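Local coordinates for DNA-binding protein reb1 (Schizosaccharomyces pombe, PDB 5EYB) that binds specific DNA sites in the rRNA enhancer and promoter and upstream of many genes, and has a role in terminating RNA polymerase I transcription, at residues E122-W130 / V161-E169; L182-W193 / C207-R216. One frame throughout, in Å; residues are numbered along the deposited sequence.

Contact 1 (122-130 with 161-169) and contact 2 (182-193 with 207-216) follow one another along the chain, one in a Myb-associated domain, the other in the first Myb-type repeat. Their centres lie 22 Å apart and their nearest atoms about 7 Å, so they do not touch; helix 204-215, which from Cys207 on belongs to contact 2, reaches across with its first residues, Pro204 and Asn205, against Trp130, Phe168 and Arg163 of contact 1. Both meet DNA. In contact 1 Arg163 makes a weak bond to the phosphate of DC16 of chain C and lies over its base; in contact 2 Arg208 and Arg212 bond the bases of DG12 and DG13 of chain B, and Trp193 bonds a phosphate.

Contact 1 of 2, residues E122-W130 / V161-E169; sequences EYQFCNQIW and VRRAYNPFE. With nucleotides of chain C.
An aromatic and cation-pi contact joins helix 122-129, and Trp130 just after it, to the end of helix 154-164 and the chain that leaves it, within a Myb-associated domain, with Trp130 in the middle. The guanidinium of Arg162 lies over one face of the indole, its CZ 4.0 Å from the centroid of the six-membered ring and the planes 30° apart; a bend at chi3 (60°) folds the arginine back over the ring. On the other face Phe168 comes edge first, CE2 3.9 Å from Trp130 CE3. In the plane of the indole, Trp130 NE1 donates to Arg162 O at 2.9 Å, with a second, weak bond to Tyr165 O at 3.1 Å, so one N-H ties down two carbonyls where helix 154-164 ends. Pro167 CD packs against Trp130 CD1 at 3.5 Å. Further along, Phe125 and Tyr165 form an offset edge-to-face pair, the edge of Phe125 toward the face of Tyr165, CE2 3.7 Å from Tyr165 CG, while Cys126 CB rests on the backbone of Asn166. Arg163 takes little part here; its NH1 makes a weak bond to OP2 of DC16 of chain C, its guanidinium face over C5 of that base. Helix 101-116 packs on Phe125 and Tyr165 through Val111, helix 136-147 meets Ile129 and Arg162 through Tyr142, and Pro204 of helix 204-215 touches Trp130 and Phe168.

Contact 2 of 2, residues L182-W193 / C207-R216; sequences LRKNVVEHGKCW and CRDRWRDVVR. With nucleotides of chain B.
Two indoles, Trp193 and Trp211, carry this contact. Over one face of Trp211 sits Val186, its CG1 3.7 Å from the centroid of the six-membered ring in a CH-pi contact; CB of Arg216 covers the opposite face, and Arg183 CG lies at the edge. The Trp193 ring has the backbone of Lys191 on one face and Arg208 on the other, where CG stands 3.6 Å from the centroid of the five-membered ring. C2' of DA10 of chain B is at its edge. The two indoles meet at 45°, Trp193 CH2 3.6 Å from Trp211 CD1. Beside them Leu182 is a knob among Cys207, Arg210, Trp211 and Val215, and its CD2 comes 3.7 Å from Arg210 CB.

Bends at chi2 (-78°) and chi3 carry Arg208 off the indole to DG12 of chain B: NH1 bonds N7 at 2.9 Å and NH2 bonds O6 at 3.1 Å, while NE and NH2 both grip Asp209 OD1 side-on, a salt bridge that fixes the guanidinium's rotation before the guanine. Arg212 reads DG13 of chain B likewise, NH2 to O6 at 2.8 Å. With an alanine in place of Trp193 the DNA phosphate bond from NE1 goes, and Arg208 CB and CG, which rest on the indole face, are likely to lose their support, leaving the guanidinium less firmly held against DG12. Tryptophan-centred helix packing behind a base-reading helix is characteristic of the Myb-type helix-turn-helix.

Contact 1 of 2, residues E122-W130 / V161-E169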
# COMPACT_ATOMS: atom_id res chain seq x y z
N GLU A 122 -20.70 -23.95 6.32
CA GLU A 122 -19.91 -22.96 5.60
C GLU A 122 -18.53 -23.51 5.27
O GLU A 122 -17.91 -23.12 4.28
CB GLU A 122 -19.80 -21.65 6.39
CG GLU A 122 -19.13 -20.52 5.62
CD GLU A 122 -19.23 -19.18 6.33
OE1 GLU A 122 -20.34 -18.81 6.76
OE2 GLU A 122 -18.18 -18.51 6.47
N TYR A 123 -18.05 -24.43 6.11
CA TYR A 123 -16.78 -25.08 5.84
C TYR A 123 -16.89 -25.96 4.60
O TYR A 123 -16.04 -25.91 3.71
CB TYR A 123 -16.32 -25.91 7.05
CG TYR A 123 -14.96 -26.54 6.87
CD1 TYR A 123 -13.81 -25.76 6.91
CD2 TYR A 123 -14.82 -27.90 6.65
CE1 TYR A 123 -12.56 -26.33 6.74
CE2 TYR A 123 -13.57 -28.48 6.48
CZ TYR A 123 -12.45 -27.69 6.53
OH TYR A 123 -11.20 -28.25 6.36
N GLN A 124 -17.95 -26.77 4.54
CA GLN A 124 -18.21 -27.61 3.38
C GLN A 124 -18.34 -26.78 2.11
O GLN A 124 -17.91 -27.19 1.03
CB GLN A 124 -19.47 -28.45 3.59
CG GLN A 124 -19.25 -29.70 4.43
CD GLN A 124 -20.50 -30.54 4.55
OE1 GLN A 124 -21.59 -30.02 4.79
NE2 GLN A 124 -20.35 -31.85 4.39
N PHE A 125 -18.94 -25.60 2.25
CA PHE A 125 -19.09 -24.68 1.13
C PHE A 125 -17.73 -24.25 0.57
O PHE A 125 -17.52 -24.26 -0.64
CB PHE A 125 -19.90 -23.45 1.55
CG PHE A 125 -20.02 -22.41 0.48
CD1 PHE A 125 -20.90 -22.58 -0.58
CD2 PHE A 125 -19.27 -21.25 0.54
CE1 PHE A 125 -21.01 -21.62 -1.57
CE2 PHE A 125 -19.38 -20.28 -0.45
CZ PHE A 125 -20.25 -20.47 -1.50
N CYS A 126 -16.82 -23.87 1.46
CA CYS A 126 -15.51 -23.39 1.06
C CYS A 126 -14.68 -24.47 0.37
O CYS A 126 -13.97 -24.19 -0.60
CB CYS A 126 -14.74 -22.84 2.27
SG CYS A 126 -15.52 -21.43 3.07
N ASN A 127 -14.76 -25.69 0.87
CA ASN A 127 -14.00 -26.80 0.30
C ASN A 127 -14.47 -27.16 -1.10
O ASN A 127 -13.67 -27.48 -1.97
CB ASN A 127 -14.08 -28.03 1.21
CG ASN A 127 -13.25 -27.88 2.47
OD1 ASN A 127 -12.08 -28.27 2.52
ND2 ASN A 127 -13.85 -27.29 3.50
N GLN A 128 -15.78 -27.10 -1.32
CA GLN A 128 -16.34 -27.41 -2.63
C GLN A 128 -16.00 -26.33 -3.64
O GLN A 128 -15.81 -26.62 -4.83
CB GLN A 128 -17.86 -27.59 -2.53
CG GLN A 128 -18.28 -28.86 -1.82
CD GLN A 128 -17.77 -30.11 -2.52
OE1 GLN A 128 -18.03 -30.32 -3.70
NE2 GLN A 128 -17.02 -30.93 -1.79
N ILE A 129 -15.92 -25.08 -3.19
CA ILE A 129 -15.48 -23.99 -4.04
C ILE A 129 -14.06 -24.25 -4.51
O ILE A 129 -13.73 -24.07 -5.68
CB ILE A 129 -15.54 -22.63 -3.32
CG1 ILE A 129 -16.99 -22.22 -3.03
CG2 ILE A 129 -14.87 -21.55 -4.14
CD1 ILE A 129 -17.77 -21.81 -4.25
N TRP A 130 -13.22 -24.70 -3.58
CA TRP A 130 -11.80 -24.89 -3.84
C TRP A 130 -11.43 -26.34 -4.16
O TRP A 130 -10.25 -26.71 -4.13
CB TRP A 130 -10.98 -24.41 -2.64
CG TRP A 130 -10.90 -22.93 -2.53
CD1 TRP A 130 -11.79 -22.10 -1.91
CD2 TRP A 130 -9.86 -22.09 -3.05
NE1 TRP A 130 -11.38 -20.80 -2.02
CE2 TRP A 130 -10.20 -20.77 -2.71
CE3 TRP A 130 -8.69 -22.34 -3.77
CZ2 TRP A 130 -9.39 -19.68 -3.07
CZ3 TRP A 130 -7.90 -21.26 -4.12
CH2 TRP A 130 -8.25 -19.95 -3.78
N VAL A 161 -15.50 -14.32 -4.34
CA VAL A 161 -16.11 -15.39 -3.56
C VAL A 161 -15.06 -16.39 -3.07
O VAL A 161 -15.06 -16.79 -1.90
CB VAL A 161 -17.19 -16.14 -4.37
CG1 VAL A 161 -17.63 -17.40 -3.65
CG2 VAL A 161 -18.37 -15.22 -4.64
N ARG A 162 -14.16 -16.78 -3.97
CA ARG A 162 -13.10 -17.74 -3.63
C ARG A 162 -12.20 -17.21 -2.53
O ARG A 162 -11.86 -17.93 -1.59
CB ARG A 162 -12.28 -18.07 -4.88
CG ARG A 162 -13.00 -19.00 -5.84
CD ARG A 162 -12.36 -18.99 -7.21
NE ARG A 162 -10.96 -19.42 -7.21
CZ ARG A 162 -10.57 -20.69 -7.16
NH1 ARG A 162 -11.46 -21.67 -7.09
NH2 ARG A 162 -9.27 -20.98 -7.17
N ARG A 163 -11.81 -15.94 -2.64
CA ARG A 163 -10.95 -15.32 -1.64
C ARG A 163 -11.68 -15.18 -0.31
O ARG A 163 -11.09 -15.39 0.75
CB ARG A 163 -10.45 -13.96 -2.13
CG ARG A 163 -9.32 -13.38 -1.30
CD ARG A 163 -8.57 -12.27 -2.04
NE ARG A 163 -7.72 -12.79 -3.11
CZ ARG A 163 -8.05 -12.78 -4.40
NH1 ARG A 163 -9.22 -12.28 -4.79
NH2 ARG A 163 -7.22 -13.26 -5.31
N ALA A 164 -12.96 -14.84 -0.37
CA ALA A 164 -13.76 -14.59 0.82
C ALA A 164 -14.21 -15.89 1.48
O ALA A 164 -14.44 -15.93 2.69
CB ALA A 164 -14.96 -13.73 0.49
N TYR A 165 -14.34 -16.94 0.68
CA TYR A 165 -14.76 -18.24 1.19
C TYR A 165 -13.74 -19.31 0.84
O TYR A 165 -13.79 -19.91 -0.24
CB TYR A 165 -16.14 -18.62 0.64
CG TYR A 165 -17.23 -17.65 1.03
CD1 TYR A 165 -17.50 -16.53 0.26
CD2 TYR A 165 -17.97 -17.84 2.19
CE1 TYR A 165 -18.49 -15.63 0.62
CE2 TYR A 165 -18.96 -16.95 2.56
CZ TYR A 165 -19.21 -15.85 1.77
OH TYR A 165 -20.20 -14.96 2.14
N ASN A 166 -12.81 -19.54 1.76
CA ASN A 166 -11.74 -20.50 1.55
C ASN A 166 -11.61 -21.43 2.75
O ASN A 166 -12.01 -21.06 3.86
CB ASN A 166 -10.42 -19.77 1.29
CG ASN A 166 -10.03 -18.86 2.44
OD1 ASN A 166 -9.31 -19.26 3.35
ND2 ASN A 166 -10.50 -17.62 2.40
N PRO A 167 -11.07 -22.64 2.54
CA PRO A 167 -10.89 -23.62 3.61
C PRO A 167 -9.58 -23.42 4.38
O PRO A 167 -9.37 -24.07 5.40
CB PRO A 167 -10.88 -24.95 2.86
CG PRO A 167 -10.26 -24.61 1.55
CD PRO A 167 -10.74 -23.21 1.22
N PHE A 168 -8.73 -22.54 3.87
CA PHE A 168 -7.43 -22.29 4.49
C PHE A 168 -7.57 -21.38 5.69
O PHE A 168 -8.59 -20.71 5.86
CB PHE A 168 -6.47 -21.69 3.46
CG PHE A 168 -6.50 -22.38 2.13
CD1 PHE A 168 -5.80 -23.56 1.92
CD2 PHE A 168 -7.23 -21.85 1.07
CE1 PHE A 168 -5.82 -24.20 0.69
CE2 PHE A 168 -7.26 -22.49 -0.16
CZ PHE A 168 -6.55 -23.66 -0.35
N GLU A 169 -6.53 -21.34 6.53
CA GLU A 169 -6.54 -20.50 7.72
C GLU A 169 -5.97 -19.12 7.41
O GLU A 169 -4.76 -18.96 7.27
CB GLU A 169 -5.74 -21.16 8.85
P DC C 16 -11.56 -8.56 -3.32
OP1 DC C 16 -12.97 -8.16 -3.19
OP2 DC C 16 -11.19 -9.99 -3.36
O5' DC C 16 -10.97 -7.89 -4.64
C5' DC C 16 -10.97 -6.49 -4.77
C4' DC C 16 -10.31 -6.09 -6.07
O4' DC C 16 -8.89 -6.40 -5.99
C3' DC C 16 -10.83 -6.84 -7.30
O3' DC C 16 -11.07 -5.95 -8.36
C2' DC C 16 -9.70 -7.80 -7.65
C1' DC C 16 -8.48 -7.04 -7.17
N1 DC C 16 -7.34 -7.92 -6.87
C2 DC C 16 -6.18 -7.82 -7.63
O2 DC C 16 -6.11 -6.97 -8.52
N3 DC C 16 -5.14 -8.65 -7.35
C4 DC C 16 -5.26 -9.56 -6.38
N4 DC C 16 -4.21 -10.36 -6.14
C5 DC C 16 -6.45 -9.68 -5.61
C6 DC C 16 -7.46 -8.85 -5.89
O HOH W 1 -14.77 -22.13 -7.55

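Contact 2 of 2, residues L182-W193 / C207-R216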
# COMPACT_ATOMS: atom_id res chain seq x y z
N LEU A 182 7.94 -22.46 3.22
CA LEU A 182 7.47 -21.96 1.94
C LEU A 182 8.60 -21.96 0.92
O LEU A 182 8.43 -22.41 -0.21
CB LEU A 182 6.91 -20.55 2.09
CG LEU A 182 6.54 -19.87 0.78
CD1 LEU A 182 5.35 -20.57 0.13
CD2 LEU A 182 6.25 -18.39 0.99
N ARG A 183 9.76 -21.44 1.33
CA ARG A 183 10.94 -21.39 0.47
C ARG A 183 11.29 -22.75 -0.10
O ARG A 183 11.48 -22.91 -1.30
CB ARG A 183 12.14 -20.83 1.24
CG ARG A 183 13.37 -20.60 0.39
CD ARG A 183 14.59 -20.28 1.24
NE ARG A 183 14.96 -21.39 2.11
CZ ARG A 183 15.63 -22.47 1.71
NH1 ARG A 183 16.01 -22.59 0.44
NH2 ARG A 183 15.92 -23.43 2.57
N LYS A 184 11.38 -23.75 0.79
CA LYS A 184 11.74 -25.10 0.39
C LYS A 184 10.71 -25.72 -0.55
O LYS A 184 11.06 -26.51 -1.43
CB LYS A 184 11.92 -25.98 1.63
CG LYS A 184 13.16 -25.64 2.44
CD LYS A 184 13.34 -26.55 3.63
CE LYS A 184 12.32 -26.27 4.72
NZ LYS A 184 12.72 -26.89 6.01
N ASN A 185 9.45 -25.36 -0.36
CA ASN A 185 8.39 -25.83 -1.25
C ASN A 185 8.54 -25.24 -2.65
O ASN A 185 8.30 -25.92 -3.65
CB ASN A 185 7.02 -25.50 -0.67
CG ASN A 185 6.48 -26.59 0.22
OD1 ASN A 185 6.52 -27.77 -0.14
ND2 ASN A 185 5.97 -26.22 1.38
N VAL A 186 8.94 -23.98 -2.71
CA VAL A 186 9.17 -23.32 -3.99
C VAL A 186 10.41 -23.90 -4.66
O VAL A 186 10.45 -24.06 -5.89
CB VAL A 186 9.31 -21.79 -3.83
CG1 VAL A 186 9.55 -21.12 -5.17
CG2 VAL A 186 8.06 -21.22 -3.17
N VAL A 187 11.42 -24.24 -3.87
CA VAL A 187 12.62 -24.89 -4.40
C VAL A 187 12.27 -26.29 -4.90
O VAL A 187 12.80 -26.77 -5.90
CB VAL A 187 13.74 -24.99 -3.34
CG1 VAL A 187 14.93 -25.74 -3.90
CG2 VAL A 187 14.16 -23.61 -2.88
N GLU A 188 11.34 -26.94 -4.21
CA GLU A 188 10.97 -28.31 -4.54
C GLU A 188 9.99 -28.40 -5.70
O GLU A 188 10.17 -29.22 -6.60
CB GLU A 188 10.38 -29.01 -3.31
CG GLU A 188 9.96 -30.45 -3.56
CD GLU A 188 11.14 -31.38 -3.81
OE1 GLU A 188 12.30 -30.94 -3.67
OE2 GLU A 188 10.90 -32.56 -4.14
N HIS A 189 8.96 -27.56 -5.68
CA HIS A 189 7.85 -27.72 -6.61
C HIS A 189 7.72 -26.59 -7.63
O HIS A 189 6.99 -26.73 -8.61
CB HIS A 189 6.54 -27.84 -5.82
CG HIS A 189 6.52 -29.00 -4.87
ND1 HIS A 189 6.63 -30.31 -5.29
CD2 HIS A 189 6.40 -29.04 -3.52
CE1 HIS A 189 6.58 -31.11 -4.24
NE2 HIS A 189 6.44 -30.36 -3.15
N GLY A 190 8.43 -25.49 -7.41
CA GLY A 190 8.35 -24.35 -8.31
C GLY A 190 7.24 -23.39 -7.92
O GLY A 190 6.75 -23.44 -6.79
N LYS A 191 6.83 -22.53 -8.85
CA LYS A 191 5.81 -21.52 -8.59
C LYS A 191 4.40 -22.09 -8.70
O LYS A 191 3.59 -21.62 -9.50
CB LYS A 191 5.95 -20.35 -9.57
CG LYS A 191 7.37 -19.85 -9.76
CD LYS A 191 7.83 -18.99 -8.61
CE LYS A 191 9.13 -18.31 -8.97
NZ LYS A 191 9.04 -17.60 -10.28
N CYS A 192 4.12 -23.12 -7.90
CA CYS A 192 2.83 -23.79 -7.95
C CYS A 192 2.08 -23.56 -6.65
O CYS A 192 2.12 -24.39 -5.74
CB CYS A 192 3.03 -25.29 -8.22
SG CYS A 192 3.93 -25.63 -9.75
N TRP A 193 1.40 -22.42 -6.57
CA TRP A 193 0.88 -21.93 -5.30
C TRP A 193 -0.33 -22.71 -4.80
O TRP A 193 -0.60 -22.75 -3.60
CB TRP A 193 0.53 -20.44 -5.44
CG TRP A 193 1.62 -19.65 -6.09
CD1 TRP A 193 1.56 -19.02 -7.30
CD2 TRP A 193 2.94 -19.42 -5.58
NE1 TRP A 193 2.76 -18.40 -7.57
CE2 TRP A 193 3.63 -18.64 -6.53
CE3 TRP A 193 3.61 -19.81 -4.42
CZ2 TRP A 193 4.94 -18.23 -6.35
CZ3 TRP A 193 4.91 -19.40 -4.24
CH2 TRP A 193 5.57 -18.62 -5.20
N CYS A 207 0.48 -17.40 -0.40
CA CYS A 207 1.77 -18.04 -0.57
C CYS A 207 2.60 -17.28 -1.60
O CYS A 207 3.79 -17.05 -1.39
CB CYS A 207 1.61 -19.50 -0.99
SG CYS A 207 0.92 -20.57 0.29
N ARG A 208 1.96 -16.90 -2.70
CA ARG A 208 2.62 -16.11 -3.74
C ARG A 208 3.11 -14.80 -3.15
O ARG A 208 4.26 -14.42 -3.33
CB ARG A 208 1.67 -15.85 -4.91
CG ARG A 208 2.35 -15.43 -6.23
CD ARG A 208 2.78 -13.95 -6.25
NE ARG A 208 1.71 -13.05 -5.84
CZ ARG A 208 0.95 -12.34 -6.68
NH1 ARG A 208 1.15 -12.43 -7.98
NH2 ARG A 208 0.00 -11.55 -6.21
N ASP A 209 2.21 -14.10 -2.44
CA ASP A 209 2.54 -12.79 -1.89
C ASP A 209 3.70 -12.88 -0.90
O ASP A 209 4.62 -12.06 -0.95
CB ASP A 209 1.31 -12.16 -1.23
CG ASP A 209 0.19 -11.88 -2.22
OD1 ASP A 209 0.46 -11.75 -3.44
OD2 ASP A 209 -0.98 -11.79 -1.78
N ARG A 210 3.66 -13.87 -0.01
CA ARG A 210 4.74 -14.08 0.94
C ARG A 210 6.06 -14.31 0.23
O ARG A 210 7.10 -13.80 0.65
CB ARG A 210 4.45 -15.26 1.86
CG ARG A 210 4.32 -14.86 3.31
CD ARG A 210 5.59 -14.25 3.87
NE ARG A 210 5.29 -13.37 5.00
CZ ARG A 210 6.19 -12.93 5.87
NH1 ARG A 210 7.45 -13.29 5.77
NH2 ARG A 210 5.81 -12.12 6.86
N TRP A 211 6.02 -15.08 -0.85
CA TRP A 211 7.22 -15.36 -1.63
C TRP A 211 7.69 -14.13 -2.40
O TRP A 211 8.82 -13.68 -2.23
CB TRP A 211 6.98 -16.53 -2.59
CG TRP A 211 8.13 -16.76 -3.53
CD1 TRP A 211 8.24 -16.31 -4.82
CD2 TRP A 211 9.34 -17.48 -3.25
NE1 TRP A 211 9.44 -16.72 -5.35
CE2 TRP A 211 10.13 -17.43 -4.41
CE3 TRP A 211 9.82 -18.16 -2.13
CZ2 TRP A 211 11.38 -18.04 -4.49
CZ3 TRP A 211 11.06 -18.76 -2.20
CH2 TRP A 211 11.83 -18.70 -3.37
N ARG A 212 6.82 -13.58 -3.25
CA ARG A 212 7.19 -12.47 -4.12
C ARG A 212 7.66 -11.23 -3.35
O ARG A 212 8.61 -10.57 -3.76
CB ARG A 212 6.01 -12.08 -5.02
CG ARG A 212 6.31 -10.88 -5.92
CD ARG A 212 5.07 -10.40 -6.65
NE ARG A 212 4.02 -9.98 -5.73
CZ ARG A 212 2.81 -9.59 -6.11
NH1 ARG A 212 2.49 -9.57 -7.39
NH2 ARG A 212 1.91 -9.23 -5.20
N ASP A 213 7.00 -10.92 -2.25
CA ASP A 213 7.25 -9.66 -1.56
C ASP A 213 8.14 -9.78 -0.32
O ASP A 213 8.53 -8.77 0.25
CB ASP A 213 5.92 -9.01 -1.17
CG ASP A 213 5.14 -8.51 -2.37
OD1 ASP A 213 5.77 -7.97 -3.30
OD2 ASP A 213 3.90 -8.67 -2.39
N VAL A 214 8.45 -11.00 0.11
CA VAL A 214 9.28 -11.17 1.30
C VAL A 214 10.36 -12.24 1.17
O VAL A 214 11.55 -11.94 1.22
CB VAL A 214 8.43 -11.51 2.54
CG1 VAL A 214 9.33 -11.75 3.74
CG2 VAL A 214 7.42 -10.41 2.84
N VAL A 215 9.93 -13.49 1.00
CA VAL A 215 10.84 -14.63 1.10
C VAL A 215 11.78 -14.78 -0.10
O VAL A 215 12.92 -15.23 0.06
CB VAL A 215 10.03 -15.94 1.30
CG1 VAL A 215 10.96 -17.14 1.46
CG2 VAL A 215 9.12 -15.81 2.51
N ARG A 216 11.34 -14.39 -1.30
CA ARG A 216 12.17 -14.50 -2.50
C ARG A 216 13.51 -13.78 -2.33
O ARG A 216 14.53 -14.24 -2.84
CB ARG A 216 11.45 -13.94 -3.73
CG ARG A 216 12.24 -14.11 -5.03
CD ARG A 216 11.51 -13.56 -6.25
NE ARG A 216 12.17 -13.95 -7.50
CZ ARG A 216 11.87 -15.04 -8.20
NH1 ARG A 216 10.91 -15.85 -7.77
NH2 ARG A 216 12.52 -15.32 -9.32
P DA B 10 -1.00 -22.46 -9.65
OP1 DA B 10 -0.07 -23.61 -9.54
OP2 DA B 10 -1.74 -21.99 -8.46
O5' DA B 10 -0.19 -21.22 -10.25
C5' DA B 10 0.39 -21.30 -11.54
C4' DA B 10 0.59 -19.92 -12.13
O4' DA B 10 -0.70 -19.29 -12.34
C3' DA B 10 1.40 -18.95 -11.26
O3' DA B 10 2.45 -18.37 -12.03
C2' DA B 10 0.37 -17.91 -10.82
C1' DA B 10 -0.59 -17.93 -12.00
N9 DA B 10 -1.91 -17.40 -11.68
C8 DA B 10 -2.73 -17.77 -10.65
N7 DA B 10 -3.86 -17.12 -10.61
C5 DA B 10 -3.79 -16.26 -11.69
C6 DA B 10 -4.68 -15.30 -12.20
N6 DA B 10 -5.87 -15.03 -11.66
N1 DA B 10 -4.29 -14.61 -13.30
C2 DA B 10 -3.10 -14.88 -13.84
N3 DA B 10 -2.18 -15.76 -13.45
C4 DA B 10 -2.59 -16.42 -12.36
P DG B 12 4.81 -11.20 -14.44
OP1 DG B 12 5.60 -10.91 -15.66
OP2 DG B 12 5.49 -11.35 -13.13
O5' DG B 12 3.69 -10.09 -14.24
C5' DG B 12 2.66 -9.94 -15.22
C4' DG B 12 1.66 -8.89 -14.78
O4' DG B 12 0.74 -9.47 -13.82
C3' DG B 12 2.25 -7.64 -14.12
O3' DG B 12 1.80 -6.48 -14.81
C2' DG B 12 1.73 -7.70 -12.68
C1' DG B 12 0.45 -8.50 -12.85
N9 DG B 12 0.02 -9.18 -11.64
C8 DG B 12 0.69 -10.17 -10.96
N7 DG B 12 0.06 -10.61 -9.91
C5 DG B 12 -1.11 -9.87 -9.89
C6 DG B 12 -2.19 -9.90 -8.98
O6 DG B 12 -2.33 -10.61 -7.98
N1 DG B 12 -3.18 -8.98 -9.32
C2 DG B 12 -3.13 -8.14 -10.40
N2 DG B 12 -4.19 -7.33 -10.57
N3 DG B 12 -2.13 -8.10 -11.27
C4 DG B 12 -1.16 -8.99 -10.95
P DG B 13 2.30 -5.02 -14.37
OP1 DG B 13 2.18 -4.16 -15.57
OP2 DG B 13 3.61 -5.17 -13.69
O5' DG B 13 1.24 -4.56 -13.27
C5' DG B 13 -0.15 -4.63 -13.57
C4' DG B 13 -0.98 -4.20 -12.37
O4' DG B 13 -1.08 -5.28 -11.43
C3' DG B 13 -0.42 -3.01 -11.59
O3' DG B 13 -1.22 -1.87 -11.82
C2' DG B 13 -0.48 -3.46 -10.11
C1' DG B 13 -1.31 -4.74 -10.17
N9 DG B 13 -0.92 -5.72 -9.16
C8 DG B 13 0.21 -6.51 -9.17
N7 DG B 13 0.29 -7.30 -8.14
C5 DG B 13 -0.86 -7.03 -7.40
C6 DG B 13 -1.31 -7.58 -6.18
O6 DG B 13 -0.77 -8.45 -5.49
N1 DG B 13 -2.52 -7.03 -5.78
C2 DG B 13 -3.21 -6.06 -6.47
N2 DG B 13 -4.36 -5.65 -5.92
N3 DG B 13 -2.80 -5.53 -7.62
C4 DG B 13 -1.62 -6.06 -8.02